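Local coordinates for farnesyltransferase, putative (PDB 3WCA), which probably catalyses the head-to-head condensation of two farnesyl diphosphate molecules to squalene, a magnesium- and NAD(P)H-dependent step on the way to lanosterol, at residues 152-157 / 223-228; 249-254 / 294-299. The protein carries 1 engineered substitution. All blocks are in the same frame, centred on the assembly; numbering follows the deposited sequence.

In the fold
Both contacts lie at the same end of this all-helical fold, each about 19 Å from the centre of the chain, their centres 16 Å apart. Contact 1 sets the start of helix 154-179 against the short helix 224-227. In contact 2 the helix next in the chain, 243-258, meets the turn that ends helix 274-294. They touch directly: Met253 of contact 2 packs on Tyr157, Pro223 and Ile226 of contact 1, and Cys249 on Trp227. Contact 1 is partly buried and rests on charged groups and backbone ends at its margin; contact 2 is buried, and there a neutral asparagine pair works among leucine, valine and phenylalanine.

Contact 1. Residues 152-157 / 223-228; sequences ETKADY and PREIWE
Glu152 and Arg224 run side by side, and the carboxylate OE1 meets NE in the guanidinium plane, a bent salt bridge (2.5 Å, probably a little too short as modelled) with the two planes only 17° apart. The backbone is joined as well: Glu225 N donates to Glu152 O at 2.7 Å. In return, Glu225 OE1 accepts from Lys154 N at 2.9 Å in a nearly straight bond that comes from above the carboxylate plane. With CG anti to its backbone N (chi1 -168°) and the chain extended beyond, Glu225 spans the gap to reach this first-turn amide; a water links the same OE1 to Ala155 N, the next amide. The Lys154 and Glu225 side chains cross at about a right angle, Lys154 CG and CD lying against the carboxylate, and Lys154 CE continues to Ile226 CD1 at 4.0 Å. On the buried side Pro223 CD sits over the face of the Tyr157 ring, 3.9 Å from its centroid, a CH-pi contact.

In the second shell, Thr153 and Asp156 form a capping box: Asp156 N donates to Thr153 OG1 at 2.8 Å, and Thr153 N to Asp156 OD1 at 3.1 Å. OD1 also receives Glu152 N, which ties down the Glu152 backbone, while Arg149 pairs with OD2. Within 223-228, Trp227 CH2 lies over one guanidinium face of Arg224, offset toward its rim. Two helix N-termini thus meet: Thr153 caps helix 154-179, and Pro223 stands at the N-cap position of helix 224-227. Helix 243-258 touches Lys154 and Tyr157, and Lys202 and Ile205 of helix 191-207 touch the Tyr157 side chain.

Contact 2. Residues 249-254 / 294-299; sequences CLNAMV and VFNNKD
A type II beta turn, Val294 to Asn297, closes helix 274-294 and is received by one side of helix 243-258, where Asn251 binds it through both ends of its amide. Asn251 ND2 donates to Asn296 OD1 at 3.1 Å in a nearly straight bond, the acceptor lying in the amide plane of Asn251 but the donor standing above the carbonyl plane of Asn296. Asn251 OD1 takes the backbone N of Asn296 at 2.8 Å, a weak bond because of its 130° angle. The two amides are turned 53° apart. The same OD1 lies 3.2 Å from Phe295 CD1, approaching the ring obliquely. A chi1 of 177° swings the Phe295 ring away from its own N and onto the helix, across Val254, whose CG1 is 3.7 Å from Phe295 CD1. Asn296 CB covers one face of this ring. One residue before Asn251 on the helix, Leu250 CD2 touches two carbonyl oxygens of the turn, 3.2 Å from Val294 O and 3.3 Å from Asn297 O.

Beyond the turn, Asn297 OD1 accepts from Asp299 N in an Asx turn. Of the two bonds from Asn251, the straight one from ND2 to the Asn296 side chain is the firmer. With Asn296 ND2 held by Arg339 O, the pair of neutral amides satisfies polar groups among Leu250, Val254 and Phe295 without burying a charge.

Contact 1. Residues 152-157 / 223-228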
ATOM      1  N   GLU A 152       3.060   1.641  18.669  1.00 43.41           N
ATOM      2  CA  GLU A 152       2.775   0.811  19.826  1.00 41.60           C
ATOM      3  C   GLU A 152       1.404   0.143  19.781  1.00 38.09           C
ATOM      4  O   GLU A 152       1.282  -1.063  20.004  1.00 37.21           O
ATOM      5  CB  GLU A 152       2.896   1.649  21.105  1.00 42.72           C
ATOM      6  CG  GLU A 152       4.273   2.286  21.330  1.00 45.82           C
ATOM      7  CD  GLU A 152       5.397   1.258  21.438  1.00 49.16           C
ATOM      8  OE1 GLU A 152       5.213   0.237  22.134  1.00 49.13           O
ATOM      9  OE2 GLU A 152       6.473   1.477  20.837  1.00 50.30           O
ATOM     10  N   THR A 153       0.378   0.930  19.485  1.00 35.29           N
ATOM     11  CA  THR A 153      -0.991   0.431  19.458  1.00 34.71           C
ATOM     12  C   THR A 153      -1.529   0.083  18.072  1.00 34.51           C
ATOM     13  O   THR A 153      -0.924   0.418  17.054  1.00 34.66           O
ATOM     14  CB  THR A 153      -1.946   1.472  20.057  1.00 35.34           C
ATOM     15  OG1 THR A 153      -1.913   2.649  19.238  1.00 32.65           O
ATOM     16  CG2 THR A 153      -1.527   1.835  21.507  1.00 33.50           C
ATOM     17  N   LYS A 154      -2.683  -0.578  18.061  1.00 33.12           N
ATOM     18  CA  LYS A 154      -3.357  -0.960  16.833  1.00 35.83           C
ATOM     19  C   LYS A 154      -3.838   0.331  16.196  1.00 37.00           C
ATOM     20  O   LYS A 154      -3.903   0.446  14.972  1.00 36.93           O
ATOM     21  CB  LYS A 154      -4.543  -1.870  17.143  1.00 35.58           C
ATOM     22  CG  LYS A 154      -4.129  -3.134  17.860  1.00 41.61           C
ATOM     23  CD  LYS A 154      -5.309  -4.040  18.171  1.00 46.64           C
ATOM     24  CE  LYS A 154      -5.892  -4.684  16.931  1.00 47.72           C
ATOM     25  NZ  LYS A 154      -6.892  -5.729  17.321  1.00 50.33           N
ATOM     26  N   ALA A 155      -4.176   1.296  17.046  1.00 37.23           N
ATOM     27  CA  ALA A 155      -4.623   2.611  16.602  1.00 36.57           C
ATOM     28  C   ALA A 155      -3.453   3.263  15.877  1.00 36.50           C
ATOM     29  O   ALA A 155      -3.630   3.874  14.825  1.00 36.44           O
ATOM     30  CB  ALA A 155      -5.037   3.463  17.808  1.00 35.01           C
ATOM     31  N   ASP A 156      -2.261   3.139  16.460  1.00 36.10           N
ATOM     32  CA  ASP A 156      -1.048   3.683  15.856  1.00 37.98           C
ATOM     33  C   ASP A 156      -0.843   3.003  14.493  1.00 37.80           C
ATOM     34  O   ASP A 156      -0.598   3.669  13.493  1.00 37.89           O
ATOM     35  CB  ASP A 156       0.188   3.388  16.725  1.00 40.22           C
ATOM     36  CG  ASP A 156       0.259   4.234  17.996  1.00 41.86           C
ATOM     37  OD1 ASP A 156       1.049   3.852  18.887  1.00 43.22           O
ATOM     38  OD2 ASP A 156      -0.438   5.268  18.110  1.00 40.55           O
ATOM     39  N   TYR A 157      -0.929   1.674  14.481  1.00 34.87           N
ATOM     40  CA  TYR A 157      -0.751   0.870  13.267  1.00 33.52           C
ATOM     41  C   TYR A 157      -1.686   1.394  12.172  1.00 33.44           C
ATOM     42  O   TYR A 157      -1.238   1.757  11.090  1.00 31.80           O
ATOM     43  CB  TYR A 157      -1.047  -0.600  13.597  1.00 29.83           C
ATOM     44  CG  TYR A 157      -0.891  -1.620  12.473  1.00 30.37           C
ATOM     45  CD1 TYR A 157       0.206  -1.592  11.598  1.00 28.69           C
ATOM     46  CD2 TYR A 157      -1.788  -2.683  12.360  1.00 29.21           C
ATOM     47  CE1 TYR A 157       0.402  -2.612  10.648  1.00 28.50           C
ATOM     48  CE2 TYR A 157      -1.603  -3.699  11.416  1.00 28.38           C
ATOM     49  CZ  TYR A 157      -0.507  -3.662  10.568  1.00 29.57           C
ATOM     50  OH  TYR A 157      -0.323  -4.699   9.669  1.00 30.68           O
ATOM     51  N   PRO A 223       2.379  -3.778  15.327  1.00 34.22           N
ATOM     52  CA  PRO A 223       2.084  -3.073  16.580  1.00 34.70           C
ATOM     53  C   PRO A 223       2.324  -3.887  17.852  1.00 35.26           C
ATOM     54  O   PRO A 223       1.923  -5.050  17.950  1.00 34.33           O
ATOM     55  CB  PRO A 223       0.620  -2.694  16.414  1.00 33.19           C
ATOM     56  CG  PRO A 223       0.082  -3.881  15.684  1.00 32.83           C
ATOM     57  CD  PRO A 223       1.131  -4.111  14.618  1.00 33.13           C
ATOM     58  N   ARG A 224       2.981  -3.265  18.826  1.00 36.47           N
ATOM     59  CA  ARG A 224       3.253  -3.928  20.096  1.00 39.05           C
ATOM     60  C   ARG A 224       1.949  -4.485  20.670  1.00 38.11           C
ATOM     61  O   ARG A 224       1.905  -5.608  21.163  1.00 38.86           O
ATOM     62  CB  ARG A 224       3.872  -2.931  21.082  1.00 41.86           C
ATOM     63  CG  ARG A 224       4.053  -3.465  22.500  1.00 43.30           C
ATOM     64  CD  ARG A 224       4.555  -2.375  23.435  1.00 45.01           C
ATOM     65  NE  ARG A 224       5.922  -1.987  23.111  1.00 47.98           N
ATOM     66  CZ  ARG A 224       6.997  -2.680  23.465  1.00 48.01           C
ATOM     67  NH1 ARG A 224       6.861  -3.796  24.169  1.00 48.82           N
ATOM     68  NH2 ARG A 224       8.205  -2.266  23.100  1.00 48.06           N
ATOM     69  N   GLU A 225       0.881  -3.700  20.592  1.00 37.80           N
ATOM     70  CA  GLU A 225      -0.399  -4.140  21.117  1.00 37.27           C
ATOM     71  C   GLU A 225      -0.737  -5.547  20.638  1.00 37.34           C
ATOM     72  O   GLU A 225      -1.398  -6.300  21.346  1.00 37.89           O
ATOM     73  CB  GLU A 225      -1.522  -3.180  20.709  1.00 35.92           C
ATOM     74  CG  GLU A 225      -2.818  -3.435  21.469  1.00 36.98           C
ATOM     75  CD  GLU A 225      -3.976  -2.564  21.010  1.00 37.91           C
ATOM     76  OE1 GLU A 225      -3.738  -1.399  20.632  1.00 40.71           O
ATOM     77  OE2 GLU A 225      -5.132  -3.040  21.045  1.00 39.87           O
ATOM     78  N   ILE A 226      -0.279  -5.911  19.446  1.00 35.97           N
ATOM     79  CA  ILE A 226      -0.567  -7.243  18.932  1.00 34.22           C
ATOM     80  C   ILE A 226       0.535  -8.258  19.243  1.00 34.88           C
ATOM     81  O   ILE A 226       0.246  -9.367  19.710  1.00 36.17           O
ATOM     82  CB  ILE A 226      -0.840  -7.213  17.390  1.00 34.08           C
ATOM     83  CG1 ILE A 226      -2.166  -6.500  17.124  1.00 33.53           C
ATOM     84  CG2 ILE A 226      -0.876  -8.633  16.819  1.00 32.19           C
ATOM     85  CD1 ILE A 226      -2.588  -6.468  15.657  1.00 33.96           C
ATOM     86  N   TRP A 227       1.794  -7.904  19.016  1.00 32.93           N
ATOM     87  CA  TRP A 227       2.842  -8.875  19.281  1.00 36.26           C
ATOM     88  C   TRP A 227       3.212  -9.144  20.743  1.00 38.67           C
ATOM     89  O   TRP A 227       3.751 -10.212  21.052  1.00 34.95           O
ATOM     90  CB  TRP A 227       4.117  -8.559  18.478  1.00 36.41           C
ATOM     91  CG  TRP A 227       4.781  -7.222  18.698  1.00 39.37           C
ATOM     92  CD1 TRP A 227       4.752  -6.148  17.852  1.00 41.37           C
ATOM     93  CD2 TRP A 227       5.686  -6.871  19.754  1.00 40.06           C
ATOM     94  NE1 TRP A 227       5.587  -5.161  18.307  1.00 39.79           N
ATOM     95  CE2 TRP A 227       6.172  -5.577  19.475  1.00 42.42           C
ATOM     96  CE3 TRP A 227       6.133  -7.527  20.909  1.00 42.77           C
ATOM     97  CZ2 TRP A 227       7.093  -4.922  20.309  1.00 43.19           C
ATOM     98  CZ3 TRP A 227       7.049  -6.876  21.739  1.00 43.16           C
ATOM     99  CH2 TRP A 227       7.516  -5.586  21.432  1.00 42.02           C
ATOM    100  N   GLU A 228       2.914  -8.214  21.648  1.00 40.76           N
ATOM    101  CA  GLU A 228       3.276  -8.427  23.052  1.00 44.75           C
ATOM    102  C   GLU A 228       2.484  -9.551  23.723  1.00 44.27           C
ATOM    103  O   GLU A 228       2.751  -9.919  24.870  1.00 46.28           O
ATOM    104  CB  GLU A 228       3.142  -7.123  23.847  1.00 45.17           C
ATOM    105  CG  GLU A 228       1.728  -6.699  24.211  1.00 47.87           C
ATOM    106  CD  GLU A 228       1.725  -5.383  24.975  1.00 49.70           C
ATOM    107  OE1 GLU A 228       2.690  -5.133  25.731  1.00 52.01           O
ATOM    108  OE2 GLU A 228       0.763  -4.601  24.831  1.00 53.69           O
TER
HETATM  109  O   HOH W   1      -5.371   0.397  19.800  1.00 39.88           O

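Contact 2. Residues 249-254 / 294-299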
ATOM      1  N   CYS A 249       1.299 -15.111  16.106  1.00 31.04           N
ATOM      2  CA  CYS A 249       1.267 -13.662  16.000  1.00 31.26           C
ATOM      3  C   CYS A 249       1.061 -13.298  14.518  1.00 29.48           C
ATOM      4  O   CYS A 249       0.293 -12.398  14.196  1.00 31.07           O
ATOM      5  CB  CYS A 249       2.569 -13.069  16.527  1.00 27.79           C
ATOM      6  SG  CYS A 249       2.638 -11.283  16.372  1.00 29.87           S
ATOM      7  N   LEU A 250       1.753 -14.008  13.628  1.00 29.41           N
ATOM      8  CA  LEU A 250       1.603 -13.802  12.190  1.00 27.85           C
ATOM      9  C   LEU A 250       0.127 -13.973  11.854  1.00 30.94           C
ATOM     10  O   LEU A 250      -0.450 -13.171  11.110  1.00 31.89           O
ATOM     11  CB  LEU A 250       2.418 -14.832  11.405  1.00 25.96           C
ATOM     12  CG  LEU A 250       2.008 -15.100   9.942  1.00 26.80           C
ATOM     13  CD1 LEU A 250       2.088 -13.806   9.142  1.00 24.37           C
ATOM     14  CD2 LEU A 250       2.928 -16.164   9.318  1.00 21.03           C
ATOM     15  N   ASN A 251      -0.496 -15.007  12.418  1.00 29.60           N
ATOM     16  CA  ASN A 251      -1.910 -15.246  12.144  1.00 31.44           C
ATOM     17  C   ASN A 251      -2.815 -14.150  12.684  1.00 28.94           C
ATOM     18  O   ASN A 251      -3.856 -13.857  12.101  1.00 29.13           O
ATOM     19  CB  ASN A 251      -2.346 -16.613  12.685  1.00 29.12           C
ATOM     20  CG  ASN A 251      -1.759 -17.750  11.885  1.00 30.38           C
ATOM     21  OD1 ASN A 251      -1.284 -17.541  10.764  1.00 28.22           O
ATOM     22  ND2 ASN A 251      -1.784 -18.959  12.446  1.00 25.10           N
ATOM     23  N   ALA A 252      -2.415 -13.539  13.793  1.00 28.88           N
ATOM     24  CA  ALA A 252      -3.202 -12.457  14.383  1.00 28.60           C
ATOM     25  C   ALA A 252      -3.068 -11.226  13.498  1.00 27.53           C
ATOM     26  O   ALA A 252      -3.973 -10.399  13.426  1.00 27.60           O
ATOM     27  CB  ALA A 252      -2.708 -12.138  15.798  1.00 28.70           C
ATOM     28  N   MET A 253      -1.935 -11.098  12.823  1.00 27.12           N
ATOM     29  CA  MET A 253      -1.750  -9.951  11.946  1.00 27.87           C
ATOM     30  C   MET A 253      -2.681 -10.116  10.748  1.00 27.65           C
ATOM     31  O   MET A 253      -3.365  -9.173  10.344  1.00 26.17           O
ATOM     32  CB  MET A 253      -0.301  -9.860  11.492  1.00 27.70           C
ATOM     33  CG  MET A 253       0.662  -9.474  12.609  1.00 28.21           C
ATOM     34  SD  MET A 253       0.515  -7.752  13.183  1.00 29.27           S
ATOM     35  CE  MET A 253       1.008  -6.861  11.706  1.00 25.35           C
ATOM     36  N   VAL A 254      -2.714 -11.329  10.204  1.00 28.94           N
ATOM     37  CA  VAL A 254      -3.568 -11.642   9.067  1.00 26.67           C
ATOM     38  C   VAL A 254      -5.022 -11.317   9.433  1.00 28.21           C
ATOM     39  O   VAL A 254      -5.722 -10.629   8.682  1.00 25.06           O
ATOM     40  CB  VAL A 254      -3.428 -13.122   8.681  1.00 24.95           C
ATOM     41  CG1 VAL A 254      -4.463 -13.503   7.634  1.00 27.42           C
ATOM     42  CG2 VAL A 254      -2.034 -13.370   8.130  1.00 24.62           C
ATOM     43  N   VAL A 294       0.817 -16.113   3.004  1.00 27.99           N
ATOM     44  CA  VAL A 294       1.577 -15.878   4.221  1.00 28.01           C
ATOM     45  C   VAL A 294       0.877 -16.402   5.457  1.00 27.97           C
ATOM     46  O   VAL A 294       1.519 -16.653   6.471  1.00 30.76           O
ATOM     47  CB  VAL A 294       1.888 -14.376   4.469  1.00 24.99           C
ATOM     48  CG1 VAL A 294       2.666 -13.802   3.302  1.00 26.20           C
ATOM     49  CG2 VAL A 294       0.602 -13.610   4.725  1.00 23.57           C
ATOM     50  N   PHE A 295      -0.435 -16.554   5.381  1.00 28.65           N
ATOM     51  CA  PHE A 295      -1.185 -17.028   6.523  1.00 28.69           C
ATOM     52  C   PHE A 295      -0.714 -18.399   7.012  1.00 29.51           C
ATOM     53  O   PHE A 295      -0.572 -19.323   6.228  1.00 25.69           O
ATOM     54  CB  PHE A 295      -2.673 -17.100   6.181  1.00 28.37           C
ATOM     55  CG  PHE A 295      -3.522 -17.645   7.296  1.00 26.22           C
ATOM     56  CD1 PHE A 295      -3.566 -17.007   8.532  1.00 25.50           C
ATOM     57  CD2 PHE A 295      -4.278 -18.800   7.111  1.00 28.86           C
ATOM     58  CE1 PHE A 295      -4.356 -17.515   9.574  1.00 26.80           C
ATOM     59  CE2 PHE A 295      -5.069 -19.319   8.138  1.00 28.70           C
ATOM     60  CZ  PHE A 295      -5.109 -18.674   9.378  1.00 27.16           C
ATOM     61  N   ASN A 296      -0.481 -18.509   8.318  1.00 31.62           N
ATOM     62  CA  ASN A 296      -0.068 -19.762   8.935  1.00 30.93           C
ATOM     63  C   ASN A 296       1.161 -20.344   8.243  1.00 30.93           C
ATOM     64  O   ASN A 296       1.343 -21.555   8.226  1.00 29.98           O
ATOM     65  CB  ASN A 296      -1.239 -20.755   8.875  1.00 33.22           C
ATOM     66  CG  ASN A 296      -1.209 -21.783  10.004  1.00 35.29           C
ATOM     67  OD1 ASN A 296      -0.725 -21.511  11.091  1.00 34.42           O
ATOM     68  ND2 ASN A 296      -1.750 -22.964   9.746  1.00 39.03           N
ATOM     69  N   ASN A 297       2.007 -19.476   7.691  1.00 30.57           N
ATOM     70  CA  ASN A 297       3.210 -19.912   6.976  1.00 30.96           C
ATOM     71  C   ASN A 297       4.459 -19.481   7.720  1.00 31.35           C
ATOM     72  O   ASN A 297       4.804 -18.304   7.714  1.00 30.75           O
ATOM     73  CB  ASN A 297       3.231 -19.306   5.563  1.00 32.22           C
ATOM     74  CG  ASN A 297       4.379 -19.834   4.710  1.00 32.17           C
ATOM     75  OD1 ASN A 297       5.278 -20.520   5.205  1.00 30.67           O
ATOM     76  ND2 ASN A 297       4.355 -19.507   3.416  1.00 28.88           N
ATOM     77  N   LYS A 298       5.159 -20.425   8.339  1.00 30.83           N
ATOM     78  CA  LYS A 298       6.344 -20.054   9.099  1.00 33.18           C
ATOM     79  C   LYS A 298       7.539 -19.604   8.255  1.00 31.28           C
ATOM     80  O   LYS A 298       8.522 -19.084   8.784  1.00 31.71           O
ATOM     81  CB  LYS A 298       6.735 -21.193  10.064  1.00 36.91           C
ATOM     82  CG  LYS A 298       7.860 -22.086   9.624  1.00 42.11           C
ATOM     83  CD  LYS A 298       7.400 -23.145   8.656  1.00 47.32           C
ATOM     84  CE  LYS A 298       8.516 -24.150   8.427  1.00 50.98           C
ATOM     85  NZ  LYS A 298       8.934 -24.787   9.704  1.00 53.33           N
ATOM     86  N   ASP A 299       7.443 -19.776   6.943  1.00 31.42           N
ATOM     87  CA  ASP A 299       8.516 -19.366   6.042  1.00 31.54           C
ATOM     88  C   ASP A 299       8.625 -17.853   6.042  1.00 31.56           C
ATOM     89  O   ASP A 299       9.661 -17.291   5.706  1.00 33.26           O
ATOM     90  CB  ASP A 299       8.249 -19.847   4.610  1.00 35.28           C
ATOM     91  CG  ASP A 299       8.419 -21.351   4.451  1.00 37.61           C
ATOM     92  OD1 ASP A 299       9.152 -21.947   5.263  1.00 39.66           O
ATOM     93  OD2 ASP A 299       7.838 -21.932   3.503  1.00 40.21           O
TER